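Local coordinates for sugar ABC transporter substrate-binding protein, BlMnBP1 (PDB 6I5R) that binds beta-manno-oligosaccharides such as mannobiose as the extracellular solute-binding protein of an ABC transporter, probably handing them over for uptake, at residues A[22-26]-A[118-124]; A[107-111]-A[133-137]; A[113-118]-A[323-327]. One frame throughout, in Å; residues are numbered along the deposited sequence.

Interaction 1: A[22-26]-A[118-124]; sequences ITYPE and YGETSEM. With ZN (zinc ion), chain H.
The Y24 ring carries the methyl of M124 over one face, has P25 CD in its plane at one edge, and meets the Y118 ring obliquely. M124 CE stands 4.0 Å from the centroid of the Y24 ring, a CH-pi contact 29° off the ring normal. The bend of M124 at chi3 turns CE over the Y24 ring, while SD lies 3.8 Å from P25 CD. Between the tyrosines the closest carbons are Y24 CD2 and Y118 CD1, 3.9 Å apart, with the ring planes at 86°. With CG anti to the backbone N (chi1 173°), the Y24 ring is carried toward M124 and Y118, with I143 of strand 139-155 and M338 of helix 331-346 also touching it. This Met-aromatic contact packs the N-terminal segment, ahead of strand 38-44, onto M124, the last residue of the short helix 121-124. One nearly straight hydrogen bond joins the backbones, Y24 N to Y118 O at 2.9 Å. G119, whose backbone angles call for glycine, lets the chain turn beside T23, whose CG2 lies 4.1 Å from G119 CA. At the N-cap position of the helix, both carboxylate oxygens of E120 bind a zinc ion.

Interaction 2: A[107-111]-A[133-137]; sequences DKSEF and EKAYD. With ZN (zinc ion), chain J; ZN (zinc ion), chain F.
The backbones of 107-111 and 133-137 come nearest at K108 and Y136, whose CA atoms lie 5.9 Å apart, the first segment a turn without regular structure and the second containing the short strand 135-136. S109 lies over one face of the Y136 ring: its CA is 3.6 Å from the ring centroid, only 7° off the normal, a CH-pi contact, and S109 CB continues over the same face toward CZ. The ring reaches under the turn because Y136 CG is anti to its backbone N (chi1 -164°). K108 runs extended along the strand, its CB 3.7 Å from Y136 CD1 and its CE 3.5 Å from E133 O, so its aliphatic part does the packing. F111 brings CE2 to 3.6 Å from K134 C; A135 N lies at the edge of this ring near its plane, while K108 CA covers one ring face. The bent chain of K134 approaches F111 CZ with its CD. Within the turn, S109 N donates to D107 OD1 at 2.7 Å, an Asx turn that ties the aspartate to the serine. Both carboxylate oxygens of D107 and the OG of S109 bind one zinc ion, with D390 and N394 completing the protein ligands, while D137 binds a second zinc ion through both its oxygens. The contact rests on van der Waals and CH-pi packing, partly against backbone carbonyls, and A135 N is buried without a polar partner; S109 turns its carbons to the tyrosine and OG to the zinc, using different sides for ring and metal.

Interaction 3: A[113-118]-A[323-327]; sequences NYFVPY and YGINK
I325 overlaps V116 and Y118 together: its CG2 meets V116 CG2 at 3.7 Å, while its CD1 reaches Y118 CE1 from an oblique direction. The two branches part because CG1 lies anti to the carbonyl carbon (chi1 -63°) and CG2 anti to the backbone N. The phenol of Y118 goes on past the isoleucine to donate its hydroxyl to Y323 O at 2.8 Å, from well above the carbonyl plane (70° out of it). F115 and N326 form a single beta bridge, flanked by two backbone hydrogen bonds: V116 N to I325 O at 2.8 Å, and K327 N to Y114 O at 3.0 Å. I325 O is gripped further by F115 CA, a CA-H...O contact at 3.1 Å, and it lies in the plane of the F115 ring at its edge. The Y114 CB covers one face of that ring. A water links V116 O to I325 N. With CG between the backbone N and the carbonyl carbon (chi1 55°), K327 lays CG 3.2 Å from Y114 O; further bends carry CE to N113 O. The contact fastens the loop that follows strand 100-102 to residues 323-327, which include part of strand 314-325. Helix 331-346 covers V116, Y118 and Y323 through Q334, V341 and M344; L91 of helix 83-93 packs against Y114 and F115, and strand 139-155 borders Y118 at I143 and Y323 at N145.

Overall arrangement
The three contacts lie on the same side of the chain's centre, their own centres 10 to 15 Å apart, and all reach one mixed sheet. Along the chain come 22-26, then 107-111, 113-118 and 118-124 in close succession, then 133-137, and far later 323-327, so the contacts cross. Interactions 1 and 3 share Y118, which joins the N-terminal segment to strand 314-325; interaction 2 adjoins interaction 3 in sequence and touches interaction 1 where T121 packs on A135. The 107-124 region is thus held at three places, to the N-terminal segment, strand 135-136 and strand 314-325, in a solute-binding protein where a mannose unit of the bound sugar lies about 10 Å from the side chain of Y323.

Interaction 1: A[22-26]-A[118-124]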
ATOM      1  N   ILE A  22       5.317 -24.712 -15.894  1.00 24.55           N
ATOM      2  CA  ILE A  22       4.700 -23.645 -16.683  1.00 20.65           C
ATOM      3  C   ILE A  22       4.985 -22.307 -16.000  1.00 20.68           C
ATOM      4  O   ILE A  22       4.707 -22.140 -14.804  1.00 21.64           O
ATOM      5  CB  ILE A  22       3.183 -23.858 -16.813  1.00 22.89           C
ATOM      6  CG1 ILE A  22       2.854 -25.286 -17.229  1.00 26.29           C
ATOM      7  CG2 ILE A  22       2.572 -22.877 -17.803  1.00 26.43           C
ATOM      8  CD1 ILE A  22       1.378 -25.653 -16.997  1.00 25.56           C
ATOM      9  N   THR A  23       5.515 -21.356 -16.757  1.00 19.80           N
ATOM     10  CA  THR A  23       5.665 -20.017 -16.214  1.00 17.52           C
ATOM     11  C   THR A  23       4.434 -19.203 -16.552  1.00 16.39           C
ATOM     12  O   THR A  23       3.664 -19.534 -17.452  1.00 21.92           O
ATOM     13  CB  THR A  23       6.925 -19.303 -16.724  1.00 24.84           C
ATOM     14  OG1 THR A  23       6.897 -19.176 -18.146  1.00 18.38           O
ATOM     15  CG2 THR A  23       8.183 -20.059 -16.267  1.00 23.53           C
ATOM     16  N   TYR A  24       4.261 -18.108 -15.819  1.00 16.39           N
ATOM     17  CA  TYR A  24       3.092 -17.255 -16.018  1.00 20.20           C
ATOM     18  C   TYR A  24       2.924 -16.759 -17.452  1.00 17.16           C
ATOM     19  O   TYR A  24       1.791 -16.797 -17.964  1.00 19.91           O
ATOM     20  CB  TYR A  24       3.197 -16.095 -15.020  1.00 21.86           C
ATOM     21  CG  TYR A  24       2.182 -14.993 -15.156  1.00 16.39           C
ATOM     22  CD1 TYR A  24       2.313 -14.009 -16.126  1.00 18.32           C
ATOM     23  CD2 TYR A  24       1.135 -14.898 -14.258  1.00 17.89           C
ATOM     24  CE1 TYR A  24       1.396 -12.991 -16.224  1.00 19.13           C
ATOM     25  CE2 TYR A  24       0.219 -13.877 -14.344  1.00 21.38           C
ATOM     26  CZ  TYR A  24       0.338 -12.934 -15.329  1.00 19.53           C
ATOM     27  OH  TYR A  24      -0.600 -11.922 -15.408  1.00 16.39           O
ATOM     28  N   PRO A  25       3.953 -16.272 -18.142  1.00 18.59           N
ATOM     29  CA  PRO A  25       3.741 -15.817 -19.532  1.00 20.46           C
ATOM     30  C   PRO A  25       3.270 -16.935 -20.470  1.00 24.71           C
ATOM     31  O   PRO A  25       2.689 -16.638 -21.530  1.00 24.25           O
ATOM     32  CB  PRO A  25       5.118 -15.263 -19.947  1.00 20.83           C
ATOM     33  CG  PRO A  25       5.833 -14.958 -18.621  1.00 20.45           C
ATOM     34  CD  PRO A  25       5.338 -16.038 -17.675  1.00 18.62           C
ATOM     35  N   GLU A  26       3.521 -18.201 -20.109  1.00 18.74           N
ATOM     36  CA  GLU A  26       3.224 -19.376 -20.927  1.00 25.45           C
ATOM     37  C   GLU A  26       1.768 -19.805 -20.823  1.00 21.37           C
ATOM     38  O   GLU A  26       1.323 -20.652 -21.611  1.00 26.02           O
ATOM     39  CB  GLU A  26       4.160 -20.513 -20.519  1.00 23.56           C
ATOM     40  CG  GLU A  26       5.638 -20.337 -20.955  1.00 26.01           C
ATOM     41  CD  GLU A  26       6.560 -21.463 -20.489  1.00 27.42           C
ATOM     42  OE1 GLU A  26       6.390 -21.943 -19.342  1.00 38.29           O
ATOM     43  OE2 GLU A  26       7.467 -21.886 -21.267  1.00 29.47           O
ATOM     44  N   TYR A 118       6.738 -17.102 -10.390  1.00 16.39           N
ATOM     45  CA  TYR A 118       5.947 -16.950 -11.600  1.00 16.39           C
ATOM     46  C   TYR A 118       6.805 -17.070 -12.850  1.00 16.74           C
ATOM     47  O   TYR A 118       6.270 -17.381 -13.912  1.00 16.39           O
ATOM     48  CB  TYR A 118       5.247 -15.582 -11.636  1.00 21.54           C
ATOM     49  CG  TYR A 118       4.112 -15.463 -10.651  1.00 16.39           C
ATOM     50  CD1 TYR A 118       2.855 -15.986 -10.932  1.00 17.63           C
ATOM     51  CD2 TYR A 118       4.290 -14.808  -9.444  1.00 16.39           C
ATOM     52  CE1 TYR A 118       1.814 -15.876 -10.019  1.00 17.92           C
ATOM     53  CE2 TYR A 118       3.289 -14.733  -8.528  1.00 18.92           C
ATOM     54  CZ  TYR A 118       2.050 -15.240  -8.808  1.00 16.60           C
ATOM     55  OH  TYR A 118       1.065 -15.117  -7.858  1.00 16.53           O
ATOM     56  N   GLY A 119       8.098 -16.810 -12.748  1.00 16.39           N
ATOM     57  CA  GLY A 119       8.965 -16.743 -13.911  1.00 19.21           C
ATOM     58  C   GLY A 119      10.117 -15.785 -13.675  1.00 21.11           C
ATOM     59  O   GLY A 119      10.131 -15.022 -12.722  1.00 16.39           O
ATOM     60  N   GLU A 120      11.117 -15.869 -14.557  1.00 20.37           N
ATOM     61  CA  GLU A 120      12.226 -14.926 -14.508  1.00 19.11           C
ATOM     62  C   GLU A 120      11.662 -13.517 -14.498  1.00 16.67           C
ATOM     63  O   GLU A 120      10.765 -13.199 -15.280  1.00 21.08           O
ATOM     64  CB  GLU A 120      13.144 -15.052 -15.727  1.00 21.60           C
ATOM     65  CG  GLU A 120      14.355 -15.972 -15.609  1.00 22.04           C
ATOM     66  CD  GLU A 120      15.269 -15.831 -16.829  1.00 22.69           C
ATOM     67  OE1 GLU A 120      15.727 -14.733 -17.150  1.00 21.05           O
ATOM     68  OE2 GLU A 120      15.523 -16.818 -17.517  1.00 32.55           O
ATOM     69  N   THR A 121      12.231 -12.645 -13.667  1.00 18.13           N
ATOM     70  CA  THR A 121      11.735 -11.273 -13.615  1.00 20.72           C
ATOM     71  C   THR A 121      11.877 -10.578 -14.972  1.00 21.34           C
ATOM     72  O   THR A 121      10.982  -9.840 -15.410  1.00 16.65           O
ATOM     73  CB  THR A 121      12.466 -10.490 -12.528  1.00 18.98           C
ATOM     74  OG1 THR A 121      12.338 -11.173 -11.277  1.00 16.40           O
ATOM     75  CG2 THR A 121      11.891  -9.094 -12.392  1.00 21.82           C
ATOM     76  N   SER A 122      12.969 -10.848 -15.679  1.00 17.07           N
ATOM     77  CA  SER A 122      13.143 -10.201 -16.968  1.00 20.50           C
ATOM     78  C   SER A 122      12.058 -10.610 -17.953  1.00 20.73           C
ATOM     79  O   SER A 122      11.703  -9.815 -18.836  1.00 18.88           O
ATOM     80  CB  SER A 122      14.514 -10.521 -17.540  1.00 20.80           C
ATOM     81  OG  SER A 122      14.670 -11.900 -17.750  1.00 27.07           O
ATOM     82  N   GLU A 123      11.558 -11.862 -17.859  1.00 18.43           N
ATOM     83  CA  GLU A 123      10.431 -12.293 -18.687  1.00 21.72           C
ATOM     84  C   GLU A 123       9.117 -11.715 -18.177  1.00 20.25           C
ATOM     85  O   GLU A 123       8.232 -11.383 -18.973  1.00 22.00           O
ATOM     86  CB  GLU A 123      10.352 -13.834 -18.757  1.00 23.03           C
ATOM     87  CG  GLU A 123      11.359 -14.468 -19.741  1.00 21.15           C
ATOM     88  CD  GLU A 123      11.219 -13.917 -21.163  1.00 25.78           C
ATOM     89  OE1 GLU A 123      10.156 -14.116 -21.792  1.00 30.53           O
ATOM     90  OE2 GLU A 123      12.167 -13.242 -21.629  1.00 31.00           O
ATOM     91  N   MET A 124       8.956 -11.607 -16.851  1.00 21.19           N
ATOM     92  CA  MET A 124       7.708 -11.095 -16.303  1.00 16.81           C
ATOM     93  C   MET A 124       7.514  -9.625 -16.661  1.00 20.02           C
ATOM     94  O   MET A 124       6.392  -9.188 -16.933  1.00 20.15           O
ATOM     95  CB  MET A 124       7.677 -11.305 -14.792  1.00 18.66           C
ATOM     96  CG  MET A 124       7.631 -12.773 -14.363  1.00 17.99           C
ATOM     97  SD  MET A 124       6.099 -13.561 -14.926  1.00 16.43           S
ATOM     98  CE  MET A 124       4.864 -12.652 -13.967  1.00 18.30           C
TER
HETATM   99 ZN    ZN H 508      16.910 -15.451 -18.714  0.77 23.75          ZN
HETATM  100  O   HOH W   1      15.362 -15.491 -20.132  1.00 31.05           O
HETATM  101  O   HOH W   2      16.822 -16.951 -19.433  1.00 32.28           O

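Interaction 2: A[107-111]-A[133-137]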
ATOM      1  N   ASP A 107      10.654 -11.050   4.179  1.00 17.51           N
ATOM      2  CA  ASP A 107      11.949 -10.785   3.564  1.00 23.31           C
ATOM      3  C   ASP A 107      11.941 -11.345   2.140  1.00 23.95           C
ATOM      4  O   ASP A 107      11.719 -12.538   1.922  1.00 16.51           O
ATOM      5  CB  ASP A 107      13.085 -11.400   4.406  1.00 19.03           C
ATOM      6  CG  ASP A 107      14.479 -10.933   3.966  1.00 23.88           C
ATOM      7  OD1 ASP A 107      14.865 -10.794   2.779  1.00 33.17           O
ATOM      8  OD2 ASP A 107      15.334 -10.723   4.839  1.00 33.28           O
ATOM      9  N   LYS A 108      12.288 -10.491   1.170  1.00 25.98           N
ATOM     10  CA  LYS A 108      12.452 -10.963  -0.199  1.00 19.82           C
ATOM     11  C   LYS A 108      13.305 -12.213  -0.249  1.00 23.39           C
ATOM     12  O   LYS A 108      12.998 -13.163  -0.965  1.00 20.61           O
ATOM     13  CB  LYS A 108      13.116  -9.897  -1.068  1.00 22.76           C
ATOM     14  CG  LYS A 108      12.262  -8.724  -1.409  1.00 28.16           C
ATOM     15  CD  LYS A 108      13.161  -7.677  -2.008  1.00 17.31           C
ATOM     16  CE  LYS A 108      12.391  -6.632  -2.756  1.00 29.68           C
ATOM     17  NZ  LYS A 108      13.417  -5.761  -3.380  1.00 24.16           N
ATOM     18  N   SER A 109      14.407 -12.209   0.488  1.00 23.00           N
ATOM     19  CA  SER A 109      15.284 -13.358   0.473  1.00 22.59           C
ATOM     20  C   SER A 109      14.591 -14.628   0.960  1.00 21.35           C
ATOM     21  O   SER A 109      15.146 -15.721   0.777  1.00 30.37           O
ATOM     22  CB  SER A 109      16.499 -13.063   1.345  1.00 21.91           C
ATOM     23  OG  SER A 109      16.065 -12.918   2.688  1.00 24.78           O
ATOM     24  N   GLU A 110      13.412 -14.518   1.587  1.00 18.79           N
ATOM     25  CA  GLU A 110      12.680 -15.689   2.035  1.00 20.66           C
ATOM     26  C   GLU A 110      11.530 -16.058   1.105  1.00 19.68           C
ATOM     27  O   GLU A 110      10.837 -17.049   1.364  1.00 18.31           O
ATOM     28  CB  GLU A 110      12.139 -15.481   3.446  1.00 18.27           C
ATOM     29  CG  GLU A 110      13.171 -15.651   4.545  1.00 26.26           C
ATOM     30  CD  GLU A 110      12.570 -15.481   5.910  1.00 27.61           C
ATOM     31  OE1 GLU A 110      13.276 -14.967   6.805  1.00 37.93           O
ATOM     32  OE2 GLU A 110      11.392 -15.859   6.097  1.00 37.50           O
ATOM     33  N   PHE A 111      11.327 -15.314   0.017  1.00 16.39           N
ATOM     34  CA  PHE A 111      10.230 -15.630  -0.890  1.00 17.72           C
ATOM     35  C   PHE A 111      10.291 -17.080  -1.341  1.00 23.93           C
ATOM     36  O   PHE A 111       9.276 -17.780  -1.377  1.00 20.06           O
ATOM     37  CB  PHE A 111      10.267 -14.721  -2.117  1.00 19.64           C
ATOM     38  CG  PHE A 111       9.759 -13.316  -1.873  1.00 20.96           C
ATOM     39  CD1 PHE A 111       8.905 -13.009  -0.809  1.00 18.72           C
ATOM     40  CD2 PHE A 111      10.143 -12.287  -2.729  1.00 21.69           C
ATOM     41  CE1 PHE A 111       8.455 -11.700  -0.613  1.00 23.48           C
ATOM     42  CE2 PHE A 111       9.699 -10.980  -2.528  1.00 20.78           C
ATOM     43  CZ  PHE A 111       8.847 -10.697  -1.488  1.00 18.86           C
ATOM     44  N   GLU A 133       9.139  -5.851  -7.966  1.00 17.20           N
ATOM     45  CA  GLU A 133       8.760  -5.418  -6.626  1.00 20.29           C
ATOM     46  C   GLU A 133       8.788  -6.590  -5.651  1.00 19.71           C
ATOM     47  O   GLU A 133       9.348  -6.489  -4.553  1.00 18.68           O
ATOM     48  CB  GLU A 133       7.376  -4.760  -6.686  1.00 20.37           C
ATOM     49  CG  GLU A 133       6.870  -4.184  -5.400  1.00 16.39           C
ATOM     50  CD  GLU A 133       5.469  -3.602  -5.567  1.00 20.87           C
ATOM     51  OE1 GLU A 133       4.531  -4.403  -5.689  1.00 23.25           O
ATOM     52  OE2 GLU A 133       5.295  -2.364  -5.585  1.00 21.25           O
ATOM     53  N   LYS A 134       8.196  -7.716  -6.039  1.00 16.95           N
ATOM     54  CA  LYS A 134       8.234  -8.935  -5.223  1.00 17.55           C
ATOM     55  C   LYS A 134       9.049  -9.985  -5.966  1.00 18.90           C
ATOM     56  O   LYS A 134       8.514 -10.945  -6.502  1.00 18.94           O
ATOM     57  CB  LYS A 134       6.833  -9.436  -4.924  1.00 18.82           C
ATOM     58  CG  LYS A 134       5.907  -8.372  -4.375  1.00 21.47           C
ATOM     59  CD  LYS A 134       6.226  -8.036  -2.932  1.00 19.90           C
ATOM     60  CE  LYS A 134       5.160  -7.164  -2.309  1.00 20.23           C
ATOM     61  NZ  LYS A 134       5.509  -6.783  -0.938  1.00 22.68           N
ATOM     62  N   ALA A 135      10.359  -9.763  -6.011  1.00 24.11           N
ATOM     63  CA  ALA A 135      11.263 -10.627  -6.745  1.00 16.50           C
ATOM     64  C   ALA A 135      12.541 -10.822  -5.938  1.00 19.63           C
ATOM     65  O   ALA A 135      12.858 -10.047  -5.020  1.00 16.39           O
ATOM     66  CB  ALA A 135      11.557 -10.056  -8.141  1.00 16.39           C
ATOM     67  N   TYR A 136      13.272 -11.877  -6.296  1.00 16.39           N
ATOM     68  CA  TYR A 136      14.520 -12.171  -5.601  1.00 16.39           C
ATOM     69  C   TYR A 136      15.358 -13.129  -6.434  1.00 21.14           C
ATOM     70  O   TYR A 136      14.817 -14.034  -7.078  1.00 17.65           O
ATOM     71  CB  TYR A 136      14.295 -12.804  -4.219  1.00 18.01           C
ATOM     72  CG  TYR A 136      15.556 -12.725  -3.413  1.00 17.18           C
ATOM     73  CD1 TYR A 136      15.891 -11.547  -2.809  1.00 19.20           C
ATOM     74  CD2 TYR A 136      16.412 -13.794  -3.291  1.00 17.77           C
ATOM     75  CE1 TYR A 136      17.032 -11.414  -2.097  1.00 26.80           C
ATOM     76  CE2 TYR A 136      17.583 -13.676  -2.565  1.00 18.88           C
ATOM     77  CZ  TYR A 136      17.881 -12.465  -1.982  1.00 22.79           C
ATOM     78  OH  TYR A 136      19.024 -12.254  -1.239  1.00 36.14           O
ATOM     79  N   ASP A 137      16.687 -12.985  -6.331  1.00 17.77           N
ATOM     80  CA  ASP A 137      17.629 -13.803  -7.113  1.00 18.94           C
ATOM     81  C   ASP A 137      17.072 -14.012  -8.536  1.00 20.27           C
ATOM     82  O   ASP A 137      17.181 -15.096  -9.099  1.00 17.23           O
ATOM     83  CB  ASP A 137      17.938 -15.137  -6.373  1.00 17.06           C
ATOM     84  CG  ASP A 137      19.212 -15.052  -5.477  1.00 22.06           C
ATOM     85  OD1 ASP A 137      19.903 -14.068  -5.563  1.00 17.32           O
ATOM     86  OD2 ASP A 137      19.578 -15.973  -4.702  1.00 34.39           O
TER
HETATM   87 ZN    ZN J 510      17.022 -11.016   3.649  0.62 21.47          ZN
HETATM   88 ZN    ZN F 506      21.447 -14.545  -4.335  1.00 20.75          ZN
HETATM   89  O   HOH W   3      18.811 -11.494   4.706  1.00 16.75           O

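Interaction 3: A[113-118]-A[323-327]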
ATOM      1  N   ASN A 113      11.287 -19.602   0.026  1.00 16.39           N
ATOM      2  CA  ASN A 113      10.915 -20.573   1.051  1.00 19.87           C
ATOM      3  C   ASN A 113       9.412 -20.755   1.173  1.00 24.34           C
ATOM      4  O   ASN A 113       8.968 -21.654   1.896  1.00 22.64           O
ATOM      5  CB  ASN A 113      11.460 -20.173   2.420  1.00 21.34           C
ATOM      6  CG  ASN A 113      12.952 -20.257   2.471  1.00 20.94           C
ATOM      7  OD1 ASN A 113      13.553 -21.059   1.762  1.00 33.24           O
ATOM      8  ND2 ASN A 113      13.568 -19.443   3.306  1.00 31.91           N
ATOM      9  N   TYR A 114       8.635 -19.956   0.480  1.00 16.39           N
ATOM     10  CA  TYR A 114       7.194 -19.924   0.644  1.00 21.79           C
ATOM     11  C   TYR A 114       6.409 -19.910  -0.659  1.00 17.60           C
ATOM     12  O   TYR A 114       5.306 -20.464  -0.686  1.00 16.39           O
ATOM     13  CB  TYR A 114       6.788 -18.674   1.454  1.00 18.58           C
ATOM     14  CG  TYR A 114       7.279 -18.620   2.894  1.00 21.69           C
ATOM     15  CD1 TYR A 114       6.861 -19.570   3.817  1.00 23.03           C
ATOM     16  CD2 TYR A 114       8.125 -17.595   3.338  1.00 25.33           C
ATOM     17  CE1 TYR A 114       7.267 -19.517   5.132  1.00 21.72           C
ATOM     18  CE2 TYR A 114       8.564 -17.558   4.668  1.00 22.50           C
ATOM     19  CZ  TYR A 114       8.113 -18.519   5.557  1.00 24.43           C
ATOM     20  OH  TYR A 114       8.525 -18.486   6.879  1.00 29.80           O
ATOM     21  N   PHE A 115       6.915 -19.290  -1.727  1.00 16.39           N
ATOM     22  CA  PHE A 115       6.090 -18.890  -2.847  1.00 17.75           C
ATOM     23  C   PHE A 115       6.622 -19.503  -4.127  1.00 18.82           C
ATOM     24  O   PHE A 115       7.838 -19.686  -4.305  1.00 16.39           O
ATOM     25  CB  PHE A 115       6.036 -17.346  -3.010  1.00 16.39           C
ATOM     26  CG  PHE A 115       5.401 -16.633  -1.838  1.00 16.39           C
ATOM     27  CD1 PHE A 115       4.092 -16.895  -1.468  1.00 17.81           C
ATOM     28  CD2 PHE A 115       6.116 -15.731  -1.102  1.00 20.42           C
ATOM     29  CE1 PHE A 115       3.536 -16.271  -0.374  1.00 16.39           C
ATOM     30  CE2 PHE A 115       5.560 -15.104  -0.016  1.00 17.55           C
ATOM     31  CZ  PHE A 115       4.272 -15.389   0.354  1.00 16.39           C
ATOM     32  N   VAL A 116       5.686 -19.807  -5.012  1.00 16.39           N
ATOM     33  CA  VAL A 116       6.020 -20.310  -6.350  1.00 21.13           C
ATOM     34  C   VAL A 116       6.564 -19.165  -7.195  1.00 18.89           C
ATOM     35  O   VAL A 116       5.914 -18.118  -7.296  1.00 16.83           O
ATOM     36  CB  VAL A 116       4.785 -20.912  -7.011  1.00 18.57           C
ATOM     37  CG1 VAL A 116       5.127 -21.410  -8.427  1.00 18.59           C
ATOM     38  CG2 VAL A 116       4.199 -22.024  -6.157  1.00 20.13           C
ATOM     39  N   PRO A 117       7.705 -19.322  -7.856  1.00 19.50           N
ATOM     40  CA  PRO A 117       8.137 -18.280  -8.800  1.00 18.88           C
ATOM     41  C   PRO A 117       7.231 -18.288 -10.023  1.00 24.51           C
ATOM     42  O   PRO A 117       6.932 -19.344 -10.581  1.00 16.39           O
ATOM     43  CB  PRO A 117       9.586 -18.674  -9.142  1.00 21.69           C
ATOM     44  CG  PRO A 117       9.663 -20.148  -8.860  1.00 19.12           C
ATOM     45  CD  PRO A 117       8.647 -20.458  -7.784  1.00 19.06           C
ATOM     46  N   TYR A 118       6.738 -17.102 -10.390  1.00 16.39           N
ATOM     47  CA  TYR A 118       5.947 -16.950 -11.600  1.00 16.39           C
ATOM     48  C   TYR A 118       6.805 -17.070 -12.850  1.00 16.74           C
ATOM     49  O   TYR A 118       6.270 -17.381 -13.912  1.00 16.39           O
ATOM     50  CB  TYR A 118       5.247 -15.582 -11.636  1.00 21.54           C
ATOM     51  CG  TYR A 118       4.112 -15.463 -10.651  1.00 16.39           C
ATOM     52  CD1 TYR A 118       2.855 -15.986 -10.932  1.00 17.63           C
ATOM     53  CD2 TYR A 118       4.290 -14.808  -9.444  1.00 16.39           C
ATOM     54  CE1 TYR A 118       1.814 -15.876 -10.019  1.00 17.92           C
ATOM     55  CE2 TYR A 118       3.289 -14.733  -8.528  1.00 18.92           C
ATOM     56  CZ  TYR A 118       2.050 -15.240  -8.808  1.00 16.60           C
ATOM     57  OH  TYR A 118       1.065 -15.117  -7.858  1.00 16.53           O
ATOM     58  N   TYR A 323      -0.327 -10.962  -5.183  1.00 16.95           N
ATOM     59  CA  TYR A 323      -0.686 -12.373  -5.111  1.00 16.39           C
ATOM     60  C   TYR A 323       0.547 -13.265  -5.059  1.00 19.34           C
ATOM     61  O   TYR A 323       1.441 -13.141  -5.904  1.00 18.51           O
ATOM     62  CB  TYR A 323      -1.489 -12.789  -6.318  1.00 16.39           C
ATOM     63  CG  TYR A 323      -2.674 -11.956  -6.679  1.00 16.39           C
ATOM     64  CD1 TYR A 323      -3.880 -12.114  -6.018  1.00 18.43           C
ATOM     65  CD2 TYR A 323      -2.595 -11.020  -7.686  1.00 16.77           C
ATOM     66  CE1 TYR A 323      -4.962 -11.377  -6.351  1.00 17.41           C
ATOM     67  CE2 TYR A 323      -3.683 -10.280  -8.045  1.00 16.39           C
ATOM     68  CZ  TYR A 323      -4.858 -10.445  -7.368  1.00 18.73           C
ATOM     69  OH  TYR A 323      -5.932  -9.717  -7.726  1.00 16.39           O
ATOM     70  N   GLY A 324       0.573 -14.186  -4.094  1.00 16.39           N
ATOM     71  CA  GLY A 324       1.591 -15.212  -4.043  1.00 18.98           C
ATOM     72  C   GLY A 324       0.948 -16.574  -3.888  1.00 18.96           C
ATOM     73  O   GLY A 324      -0.120 -16.712  -3.293  1.00 16.39           O
ATOM     74  N   ILE A 325       1.619 -17.578  -4.452  1.00 16.39           N
ATOM     75  CA  ILE A 325       1.122 -18.950  -4.531  1.00 18.27           C
ATOM     76  C   ILE A 325       1.974 -19.841  -3.638  1.00 18.08           C
ATOM     77  O   ILE A 325       3.208 -19.767  -3.657  1.00 16.39           O
ATOM     78  CB  ILE A 325       1.135 -19.475  -5.980  1.00 19.57           C
ATOM     79  CG1 ILE A 325       0.197 -18.631  -6.848  1.00 22.81           C
ATOM     80  CG2 ILE A 325       0.699 -20.920  -6.045  1.00 16.39           C
ATOM     81  CD1 ILE A 325       0.389 -18.798  -8.312  1.00 16.39           C
ATOM     82  N   ASN A 326       1.300 -20.711  -2.885  1.00 16.39           N
ATOM     83  CA  ASN A 326       1.938 -21.573  -1.891  1.00 19.32           C
ATOM     84  C   ASN A 326       2.795 -22.647  -2.571  1.00 20.15           C
ATOM     85  O   ASN A 326       2.265 -23.498  -3.296  1.00 16.39           O
ATOM     86  CB  ASN A 326       0.833 -22.211  -1.037  1.00 16.39           C
ATOM     87  CG  ASN A 326       1.350 -22.957   0.172  1.00 18.31           C
ATOM     88  OD1 ASN A 326       2.539 -23.153   0.341  1.00 16.39           O
ATOM     89  ND2 ASN A 326       0.417 -23.407   1.020  1.00 16.39           N
ATOM     90  N   LYS A 327       4.086 -22.642  -2.329  1.00 16.39           N
ATOM     91  CA  LYS A 327       4.887 -23.667  -2.949  1.00 16.39           C
ATOM     92  C   LYS A 327       4.573 -25.074  -2.425  1.00 20.83           C
ATOM     93  O   LYS A 327       4.937 -26.041  -3.038  1.00 16.39           O
ATOM     94  CB  LYS A 327       6.363 -23.393  -2.742  1.00 17.32           C
ATOM     95  CG  LYS A 327       6.721 -23.228  -1.321  1.00 24.01           C
ATOM     96  CD  LYS A 327       6.708 -24.533  -0.612  1.00 27.90           C
ATOM     97  CE  LYS A 327       7.697 -24.567   0.511  1.00 27.80           C
ATOM     98  NZ  LYS A 327       8.319 -25.914   0.601  1.00 16.39           N
TER
HETATM   99  O   HOH W   4       4.428 -22.129   1.464  1.00 16.96           O
HETATM  100  O   HOH W   5       3.946 -16.844  -5.752  1.00 16.39           O